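Local coordinates for odorant binding protein (AGAP010409-PA) (Anopheles gambiae, PDB 3L4L), which probably binds small odorant molecules as a secreted, disulfide-bonded member of the PBP/GOBP family, and holds benzaldehyde in this structure, at residues 9-14 against 43-48; 50-55 against 98-103; 86-91 against 103-108. All coordinates share one frame; numbering follows the deposited sequence.

Contact 1: 9-14 against 43-48; sequences ESCSNA and RCIGLE. With HBX (benzaldehyde), chain B.
The side chain of Cys11 is covalently joined to Cys44, SG to SG at 2.0 Å. This disulfide links helix 5-14 to helix 36-48. It is one of the three disulfides of this odorant-binding fold. The torsion about the S-S bond is -82°, nearly perpendicular, as in a relaxed disulfide. The two halves leave their helices differently. SG of Cys44 lies anti to its backbone N (chi1 -179°). SG of Cys11 is anti to its carbonyl carbon instead and stays beside the backbone N. The bond draws the two CA atoms, Cys11 CA and Cys44 CA, to 5.7 Å. The helix axes stay 9.4 Å apart at closest approach, with an angle of 130° between their N-to-C directions.

Ile45 covers one part of the bridge with the end of its longer branch: its CD1 is 3.7 Å from Cys11 CB. Ile45 also packs on Val7 and Ile8 of helix 5-14. From the next turn, Glu48 bends at chi2 and brings its aliphatic CG to 3.8 Å from Cys11 SG. Ala14 adds a looser touch, its CB 4.1 Å from Cys44 SG.

Away from the bridge, Glu9 forms salt bridges with Lys24 and Arg28 of helix 21-28. The far face of helix 36-48 borders the ligand. Gly46 CA comes to 3.7 Å from C6 of benzaldehyde.

The contact thus rests on one covalent bond with a thin apolar cover. Cys11 SG lies 3.5 Å from the backbone N of Ile45, but the side-chain groups that meet the bridge are methyl and methylene. The link between the two helices does not depend on polar pairing between these segments.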
loop_
_atom_site.group_PDB
_atom_site.type_symbol
_atom_site.label_atom_id
_atom_site.label_comp_id
_atom_site.label_asym_id
_atom_site.label_seq_id
_atom_site.Cartn_x
_atom_site.Cartn_y
_atom_site.Cartn_z
ATOM N N GLU A 9 6.383 -5.266 -12.583
ATOM C CA GLU A 9 7.661 -5.351 -13.273
ATOM C C GLU A 9 8.448 -4.050 -13.138
ATOM O O GLU A 9 9.651 -4.056 -12.852
ATOM C CB GLU A 9 7.447 -5.715 -14.742
ATOM C CG GLU A 9 6.753 -7.062 -14.925
ATOM C CD GLU A 9 7.479 -8.188 -14.217
ATOM O OE1 GLU A 9 6.851 -8.878 -13.384
ATOM O OE2 GLU A 9 8.684 -8.375 -14.482
ATOM N N SER A 10 7.771 -2.923 -13.331
ATOM C CA SER A 10 8.462 -1.641 -13.275
ATOM C C SER A 10 8.977 -1.349 -11.874
ATOM O O SER A 10 10.098 -0.870 -11.699
ATOM C CB SER A 10 7.559 -0.519 -13.784
ATOM O OG SER A 10 7.349 -0.691 -15.174
ATOM N N CYS A 11 8.163 -1.650 -10.871
ATOM C CA CYS A 11 8.576 -1.394 -9.504
ATOM C C CYS A 11 9.723 -2.323 -9.085
ATOM O O CYS A 11 10.584 -1.934 -8.297
ATOM C CB CYS A 11 7.385 -1.464 -8.542
ATOM S SG CYS A 11 6.396 0.074 -8.541
ATOM N N SER A 12 9.762 -3.531 -9.639
ATOM C CA SER A 12 10.876 -4.438 -9.348
ATOM C C SER A 12 12.180 -3.881 -9.915
ATOM O O SER A 12 13.266 -4.142 -9.391
ATOM C CB SER A 12 10.617 -5.844 -9.892
ATOM O OG SER A 12 10.846 -5.890 -11.291
ATOM N N ASN A 13 12.074 -3.099 -10.983
ATOM C CA ASN A 13 13.255 -2.480 -11.576
ATOM C C ASN A 13 13.601 -1.166 -10.894
ATOM O O ASN A 13 14.770 -0.807 -10.771
ATOM C CB ASN A 13 13.069 -2.287 -13.086
ATOM C CG ASN A 13 13.335 -3.561 -13.874
ATOM O OD1 ASN A 13 14.292 -4.286 -13.591
ATOM N ND2 ASN A 13 12.490 -3.842 -14.860
ATOM N N ALA A 14 12.576 -0.459 -10.433
ATOM C CA ALA A 14 12.769 0.844 -9.816
ATOM C C ALA A 14 13.398 0.716 -8.433
ATOM O O ALA A 14 14.092 1.620 -7.977
ATOM C CB ALA A 14 11.434 1.585 -9.723
ATOM N N ARG A 43 5.925 0.700 -1.371
ATOM C CA ARG A 43 5.829 2.137 -1.635
ATOM C C ARG A 43 5.710 2.434 -3.131
ATOM O O ARG A 43 4.872 3.230 -3.555
ATOM C CB ARG A 43 7.048 2.865 -1.076
ATOM C CG ARG A 43 7.114 4.320 -1.488
ATOM C CD ARG A 43 8.238 5.057 -0.793
ATOM N NE ARG A 43 8.328 6.433 -1.275
ATOM C CZ ARG A 43 9.086 6.820 -2.296
ATOM N NH1 ARG A 43 9.845 5.938 -2.938
ATOM N NH2 ARG A 43 9.095 8.090 -2.669
ATOM N N CYS A 44 6.564 1.803 -3.927
ATOM C CA CYS A 44 6.555 2.018 -5.371
ATOM C C CYS A 44 5.198 1.682 -5.991
ATOM O O CYS A 44 4.693 2.438 -6.817
ATOM C CB CYS A 44 7.664 1.210 -6.051
ATOM S SG CYS A 44 7.738 1.433 -7.854
ATOM N N ILE A 45 4.614 0.554 -5.595
ATOM C CA ILE A 45 3.310 0.139 -6.124
ATOM C C ILE A 45 2.220 1.115 -5.688
ATOM O O ILE A 45 1.324 1.448 -6.462
ATOM C CB ILE A 45 2.894 -1.261 -5.615
ATOM C CG1 ILE A 45 3.899 -2.342 -6.038
ATOM C CG2 ILE A 45 1.484 -1.605 -6.097
ATOM C CD1 ILE A 45 3.985 -2.569 -7.522
ATOM N N GLY A 46 2.282 1.551 -4.434
ATOM C CA GLY A 46 1.318 2.510 -3.923
ATOM C C GLY A 46 1.367 3.825 -4.688
ATOM O O GLY A 46 0.341 4.391 -5.038
ATOM N N LEU A 47 2.572 4.307 -4.950
ATOM C CA LEU A 47 2.749 5.548 -5.692
ATOM C C LEU A 47 2.274 5.412 -7.131
ATOM O O LEU A 47 1.590 6.298 -7.645
ATOM C CB LEU A 47 4.215 5.997 -5.663
ATOM C CG LEU A 47 4.809 6.387 -4.309
ATOM C CD1 LEU A 47 6.250 6.840 -4.481
ATOM C CD2 LEU A 47 3.987 7.475 -3.622
ATOM N N GLU A 48 2.625 4.301 -7.776
ATOM C CA GLU A 48 2.312 4.114 -9.198
ATOM C C GLU A 48 0.818 3.961 -9.426
ATOM O O GLU A 48 0.277 4.479 -10.402
ATOM C CB GLU A 48 3.043 2.899 -9.778
ATOM C CG GLU A 48 4.542 3.077 -9.933
ATOM C CD GLU A 48 4.922 3.987 -11.103
ATOM O OE1 GLU A 48 4.037 4.378 -11.895
ATOM O OE2 GLU A 48 6.122 4.305 -11.226
HETATM C "C1'" HBX B . 1.923 2.089 0.506
HETATM O "O1'" HBX B . 2.632 2.119 -0.489
HETATM C C1 HBX B . 0.519 1.668 0.347
HETATM C C2 HBX B . -0.432 2.004 1.308
HETATM C C3 HBX B . -1.752 1.609 1.126
HETATM C C4 HBX B . -2.107 0.892 -0.007
HETATM C C5 HBX B . -1.157 0.559 -0.966
HETATM C C6 HBX B . 0.160 0.949 -0.788
#

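Contact 2: 50-55 against 98-103. With HBX (benzaldehyde), chain B.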
loop_
_atom_site.group_PDB
_atom_site.type_symbol
_atom_site.label_atom_id
_atom_site.label_comp_id
_atom_site.label_asym_id
_atom_site.label_seq_id
_atom_site.Cartn_x
_atom_site.Cartn_y
_atom_site.Cartn_z
ATOM N N ASN A 50 -1.387 5.184 -7.499
ATOM C CA ASN A 50 -2.054 6.334 -6.901
ATOM C C ASN A 50 -2.870 5.929 -5.691
ATOM O O ASN A 50 -3.897 6.545 -5.405
ATOM C CB ASN A 50 -2.986 7.005 -7.908
ATOM C CG ASN A 50 -2.254 7.532 -9.114
ATOM O OD1 ASN A 50 -1.363 8.373 -8.994
ATOM N ND2 ASN A 50 -2.632 7.049 -10.291
ATOM N N LEU A 51 -2.416 4.892 -4.986
ATOM C CA LEU A 51 -3.104 4.419 -3.785
ATOM C C LEU A 51 -2.526 5.065 -2.540
ATOM O O LEU A 51 -3.135 5.028 -1.466
ATOM C CB LEU A 51 -2.947 2.908 -3.639
ATOM C CG LEU A 51 -3.529 2.074 -4.773
ATOM C CD1 LEU A 51 -3.169 0.602 -4.573
ATOM C CD2 LEU A 51 -5.028 2.275 -4.813
ATOM N N TYR A 52 -1.340 5.642 -2.691
ATOM C CA TYR A 52 -0.559 6.116 -1.556
ATOM C C TYR A 52 0.284 7.302 -1.982
ATOM O O TYR A 52 0.638 7.430 -3.155
ATOM C CB TYR A 52 0.362 5.002 -1.033
ATOM C CG TYR A 52 1.268 5.459 0.089
ATOM C CD1 TYR A 52 0.792 5.568 1.397
ATOM C CD2 TYR A 52 2.593 5.816 -0.163
ATOM C CE1 TYR A 52 1.611 6.019 2.423
ATOM C CE2 TYR A 52 3.423 6.259 0.858
ATOM C CZ TYR A 52 2.929 6.357 2.149
ATOM O OH TYR A 52 3.754 6.805 3.155
ATOM N N ASP A 53 0.626 8.147 -1.015
ATOM C CA ASP A 53 1.457 9.314 -1.259
ATOM C C ASP A 53 2.296 9.573 -0.007
ATOM O O ASP A 53 1.785 9.429 1.093
ATOM C CB ASP A 53 0.561 10.513 -1.572
ATOM C CG ASP A 53 1.350 11.741 -1.937
ATOM O OD1 ASP A 53 1.555 11.951 -3.149
ATOM O OD2 ASP A 53 1.785 12.475 -1.015
ATOM N N ASP A 54 3.578 9.910 -0.165
ATOM C CA ASP A 54 4.473 10.114 0.986
ATOM C C ASP A 54 3.958 11.207 1.915
ATOM O O ASP A 54 4.136 11.140 3.128
ATOM C CB ASP A 54 5.895 10.499 0.550
ATOM C CG ASP A 54 6.572 9.435 -0.283
ATOM O OD1 ASP A 54 6.463 8.238 0.062
ATOM O OD2 ASP A 54 7.226 9.806 -1.284
ATOM N N LYS A 55 3.347 12.229 1.331
ATOM C CA LYS A 55 2.885 13.367 2.106
ATOM C C LYS A 55 1.427 13.220 2.520
ATOM O O LYS A 55 1.079 13.482 3.662
ATOM C CB LYS A 55 3.086 14.671 1.327
ATOM C CG LYS A 55 2.549 15.893 2.054
ATOM C CD LYS A 55 2.967 17.180 1.381
ATOM C CE LYS A 55 2.338 18.375 2.073
ATOM N NZ LYS A 55 2.743 19.658 1.440
ATOM N N GLU A 98 9.626 2.563 4.778
ATOM C CA GLU A 98 9.081 2.035 6.019
ATOM C C GLU A 98 7.729 2.686 6.327
ATOM O O GLU A 98 6.795 2.019 6.778
ATOM C CB GLU A 98 10.070 2.245 7.177
ATOM C CG GLU A 98 9.662 1.538 8.462
ATOM C CD GLU A 98 10.536 1.928 9.639
ATOM O OE1 GLU A 98 10.082 1.764 10.790
ATOM O OE2 GLU A 98 11.667 2.413 9.410
ATOM N N ARG A 99 7.622 3.986 6.060
ATOM C CA ARG A 99 6.373 4.707 6.283
ATOM C C ARG A 99 5.271 4.135 5.402
ATOM O O ARG A 99 4.158 3.893 5.869
ATOM C CB ARG A 99 6.544 6.203 6.001
ATOM C CG ARG A 99 5.309 7.044 6.315
ATOM C CD ARG A 99 5.440 8.480 5.780
ATOM N NE ARG A 99 6.625 9.133 6.322
ATOM C CZ ARG A 99 7.123 10.277 5.862
ATOM N NH1 ARG A 99 6.541 10.890 4.847
ATOM N NH2 ARG A 99 8.210 10.804 6.414
ATOM N N ALA A 100 5.587 3.916 4.126
ATOM C CA ALA A 100 4.601 3.399 3.183
ATOM C C ALA A 100 4.173 1.995 3.587
ATOM O O ALA A 100 2.990 1.665 3.578
ATOM C CB ALA A 100 5.159 3.405 1.763
ATOM N N TYR A 101 5.141 1.163 3.952
ATOM C CA TYR A 101 4.830 -0.206 4.351
ATOM C C TYR A 101 3.977 -0.241 5.619
ATOM O O TYR A 101 3.033 -1.027 5.736
ATOM C CB TYR A 101 6.121 -0.991 4.554
ATOM C CG TYR A 101 5.924 -2.455 4.825
ATOM C CD1 TYR A 101 5.954 -2.948 6.125
ATOM C CD2 TYR A 101 5.727 -3.354 3.781
ATOM C CE1 TYR A 101 5.794 -4.290 6.377
ATOM C CE2 TYR A 101 5.567 -4.701 4.023
ATOM C CZ TYR A 101 5.600 -5.162 5.329
ATOM O OH TYR A 101 5.436 -6.505 5.588
ATOM N N SER A 102 4.296 0.630 6.566
ATOM C CA SER A 102 3.509 0.725 7.782
ATOM C C SER A 102 2.060 1.117 7.476
ATOM O O SER A 102 1.124 0.551 8.044
ATOM C CB SER A 102 4.158 1.697 8.772
ATOM O OG SER A 102 3.354 1.835 9.931
ATOM N N ALA A 103 1.872 2.058 6.555
ATOM C CA ALA A 103 0.527 2.493 6.174
ATOM C C ALA A 103 -0.214 1.351 5.487
ATOM O O ALA A 103 -1.403 1.133 5.719
ATOM C CB ALA A 103 0.596 3.707 5.253
HETATM C "C1'" HBX B . 1.923 2.089 0.506
HETATM O "O1'" HBX B . 2.632 2.119 -0.489
HETATM C C1 HBX B . 0.519 1.668 0.347
HETATM C C2 HBX B . -0.432 2.004 1.308
HETATM C C3 HBX B . -1.752 1.609 1.126
HETATM C C4 HBX B . -2.107 0.892 -0.007
HETATM C C5 HBX B . -1.157 0.559 -0.966
HETATM C C6 HBX B . 0.160 0.949 -0.788
#
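The wall of the benzaldehyde pocket is the setting here: the short strand 52-53 faces helix 96-105. The ring of Tyr52 touches both the ligand and the helix, and Ala100 O itself comes to 3.3 Å from the ligand's C1'. Tyr52 CG is anti to the backbone N (chi1 176°), which turns the ring toward the helix. The aldehyde carbon C1' sits over one ring face, 3.5 Å from Tyr52 CG and offset toward the rim. Ala100 and Ala103 approach the ring obliquely; Tyr52 CE2 is 3.5 Å from Ala100 CB, and Tyr52 CE1 is 3.8 Å from Ala103 CB. The hydroxyl end of Tyr52 crosses the aliphatic part of Arg99 at about a right angle, with OH 3.5 Å from Arg99 CG.

Beyond this, the Arg99 chain bends at chi3. Its NH1 donates to Asp54 O at 3.0 Å. The oxygen lies in the guanidinium plane, but the nitrogen stands above the carbonyl plane, and the N-H...O angle is 137°. The Asp54 carboxylate pairs with Arg43.

The small alanines let the aromatic ring lie close to the helix. At least two backbone carbonyls, Asp54 O and Ile93 O, hold the guanidinium, which probably fixes its orientation.

Contact 3: 86-91 against 103-108. With HBX (benzaldehyde), chain B.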
loop_
_atom_site.group_PDB
_atom_site.type_symbol
_atom_site.label_atom_id
_atom_site.label_comp_id
_atom_site.label_asym_id
_atom_site.label_seq_id
_atom_site.Cartn_x
_atom_site.Cartn_y
_atom_site.Cartn_z
ATOM N N GLU A 86 -3.802 6.891 11.607
ATOM C CA GLU A 86 -3.398 7.896 12.576
ATOM C C GLU A 86 -2.588 7.245 13.681
ATOM O O GLU A 86 -1.626 7.827 14.169
ATOM C CB GLU A 86 -4.610 8.645 13.144
ATOM C CG GLU A 86 -5.248 9.601 12.142
ATOM C CD GLU A 86 -6.595 10.145 12.597
ATOM O OE1 GLU A 86 -6.851 10.166 13.820
ATOM O OE2 GLU A 86 -7.392 10.556 11.722
ATOM N N ALA A 87 -2.958 6.016 14.036
ATOM C CA ALA A 87 -2.288 5.266 15.102
ATOM C C ALA A 87 -0.869 4.821 14.721
ATOM O O ALA A 87 -0.095 4.408 15.581
ATOM C CB ALA A 87 -3.113 4.058 15.497
ATOM N N LYS A 88 -0.533 4.894 13.436
ATOM C CA LYS A 88 0.809 4.519 12.990
ATOM C C LYS A 88 1.793 5.682 13.034
ATOM O O LYS A 88 2.989 5.489 12.825
ATOM C CB LYS A 88 0.771 3.950 11.578
ATOM C CG LYS A 88 -0.321 2.952 11.383
ATOM C CD LYS A 88 0.150 1.793 10.582
ATOM C CE LYS A 88 0.580 0.668 11.482
ATOM N NZ LYS A 88 0.326 -0.588 10.754
ATOM N N ASN A 89 1.289 6.884 13.282
ATOM C CA ASN A 89 2.157 8.043 13.455
ATOM C C ASN A 89 3.134 8.160 12.281
ATOM O O ASN A 89 4.342 8.341 12.460
ATOM C CB ASN A 89 2.908 7.913 14.776
ATOM C CG ASN A 89 1.982 7.593 15.941
ATOM O OD1 ASN A 89 1.074 8.362 16.253
ATOM N ND2 ASN A 89 2.213 6.452 16.591
ATOM N N LEU A 90 2.588 8.045 11.077
ATOM C CA LEU A 90 3.383 7.961 9.860
ATOM C C LEU A 90 4.332 9.136 9.680
ATOM O O LEU A 90 5.429 8.975 9.154
ATOM C CB LEU A 90 2.465 7.869 8.636
ATOM C CG LEU A 90 1.486 6.695 8.615
ATOM C CD1 LEU A 90 0.536 6.846 7.439
ATOM C CD2 LEU A 90 2.235 5.366 8.563
ATOM N N GLU A 91 3.898 10.318 10.097
ATOM C CA GLU A 91 4.679 11.539 9.949
ATOM C C GLU A 91 5.954 11.502 10.786
ATOM O O GLU A 91 6.821 12.358 10.645
ATOM C CB GLU A 91 3.836 12.759 10.339
ATOM C CG GLU A 91 3.669 12.962 11.843
ATOM C CD GLU A 91 2.561 12.112 12.461
ATOM O OE1 GLU A 91 2.363 12.209 13.692
ATOM O OE2 GLU A 91 1.886 11.356 11.728
ATOM N N ALA A 103 1.872 2.058 6.555
ATOM C CA ALA A 103 0.527 2.493 6.174
ATOM C C ALA A 103 -0.214 1.351 5.487
ATOM O O ALA A 103 -1.403 1.133 5.719
ATOM C CB ALA A 103 0.596 3.707 5.253
ATOM N N PHE A 104 0.504 0.630 4.634
ATOM C CA PHE A 104 -0.052 -0.515 3.932
ATOM C C PHE A 104 -0.564 -1.574 4.905
ATOM O O PHE A 104 -1.531 -2.271 4.616
ATOM C CB PHE A 104 0.992 -1.140 3.004
ATOM C CG PHE A 104 0.535 -2.432 2.379
ATOM C CD1 PHE A 104 1.057 -3.645 2.801
ATOM C CD2 PHE A 104 -0.437 -2.431 1.387
ATOM C CE1 PHE A 104 0.623 -4.842 2.241
ATOM C CE2 PHE A 104 -0.875 -3.623 0.817
ATOM C CZ PHE A 104 -0.346 -4.831 1.247
ATOM N N GLN A 105 0.092 -1.702 6.051
ATOM C CA GLN A 105 -0.309 -2.724 7.017
ATOM C C GLN A 105 -1.751 -2.520 7.488
ATOM O O GLN A 105 -2.424 -3.470 7.888
ATOM C CB GLN A 105 0.690 -2.816 8.175
ATOM C CG GLN A 105 2.076 -3.299 7.719
ATOM C CD GLN A 105 2.031 -4.662 7.044
ATOM O OE1 GLN A 105 2.747 -4.915 6.071
ATOM N NE2 GLN A 105 1.183 -5.545 7.553
ATOM N N CYS A 106 -2.226 -1.279 7.435
ATOM C CA CYS A 106 -3.612 -0.986 7.814
ATOM C C CYS A 106 -4.618 -1.580 6.824
ATOM O O CYS A 106 -5.753 -1.868 7.194
ATOM C CB CYS A 106 -3.847 0.529 7.939
ATOM S SG CYS A 106 -3.214 1.297 9.469
ATOM N N LEU A 107 -4.199 -1.750 5.569
ATOM C CA LEU A 107 -5.080 -2.241 4.509
ATOM C C LEU A 107 -4.846 -3.713 4.185
ATOM O O LEU A 107 -5.654 -4.344 3.501
ATOM C CB LEU A 107 -4.888 -1.416 3.232
ATOM C CG LEU A 107 -5.544 -0.036 3.116
ATOM C CD1 LEU A 107 -7.042 -0.177 2.908
ATOM C CD2 LEU A 107 -5.248 0.824 4.325
ATOM N N ARG A 108 -3.742 -4.265 4.670
ATOM C CA ARG A 108 -3.376 -5.633 4.303
ATOM C C ARG A 108 -4.536 -6.629 4.451
ATOM O O ARG A 108 -4.765 -7.439 3.555
ATOM C CB ARG A 108 -2.129 -6.108 5.065
ATOM C CG ARG A 108 -1.490 -7.362 4.464
ATOM C CD ARG A 108 -0.255 -7.799 5.236
ATOM N NE ARG A 108 -0.520 -7.879 6.671
ATOM C CZ ARG A 108 -1.094 -8.917 7.271
ATOM N NH1 ARG A 108 -1.300 -8.893 8.583
ATOM N NH2 ARG A 108 -1.461 -9.979 6.562
HETATM C "C1'" HBX B . 1.923 2.089 0.506
HETATM O "O1'" HBX B . 2.632 2.119 -0.489
HETATM C C1 HBX B . 0.519 1.668 0.347
HETATM C C2 HBX B . -0.432 2.004 1.308
HETATM C C3 HBX B . -1.752 1.609 1.126
HETATM C C4 HBX B . -2.107 0.892 -0.007
HETATM C C5 HBX B . -1.157 0.559 -0.966
HETATM C C6 HBX B . 0.160 0.949 -0.788
#
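Segment 86-91 makes a type I beta turn that starts at Glu86, the last residue of helix 75-86, and ends at Asn89. Asn89 has positive phi, and a 3-10 segment begins at Leu90. Segment 103-108 begins in helix 96-105 and leads to the start of helix 108-115. The backbones come nearest at Lys88 and Ala103, whose CA atoms are 7.1 Å apart, so side chains make the contact.

Lys88 supplies most of it. Its chain bends at chi2 (-138°) and again at chi3 (96°), which takes the methylene groups past Cys106 before the amine turns to the helix. Lys88 CD lies 3.6 Å from Cys106 SG. Its NZ is 3.4 Å from Gln105 CB, and the ammonium group bonds to the backbone oxygen of Ser102. That oxygen lies near the end of the helix, where a positive charge is probably favourable. Alongside, Leu90 puts both of its methyl branches on the helix. CD1 is 3.8 Å from Ala103 CB, and CD2 is 3.9 Å from Ala103 N.

Phe104 leaves the helix away from the turn, and its ring meets benzaldehyde edge on. Its CD2 is 3.9 Å from the ligand's C5, and its CA is 3.7 Å from the ligand's C2. The ring also meets that of Phe32, with the planes at about 85°.

Around the contact, Cys106 forms a disulfide with Cys84, which fastens helix 75-86 to the C-terminal region of helix 96-105. The turn continues helix 75-86 and, with Leu85 and the Cys84 disulfide, packs against helix 96-105.

Overall arrangement
From the N terminus, contact 1 comes first: it joins helix 5-14 to helix 36-48 and closes the loop that holds helix 21-28. It is complete before contact 2 opens. Contact 2 spans residues 50-55 to 98-103, tying the short strand after helix 36-48 to helix 96-105. Contact 3 closes the span from the end of helix 75-86 through helix 96-105. It begins inside contact 2 and ends beyond it, so the two cross and share Ala103. Contacts 1 and 2 touch through a probable hydrogen bond between Gly46 O and Leu51 N. Contacts 1 and 3 do not touch and lie on opposite sides of the chain's centre. All three border the benzaldehyde.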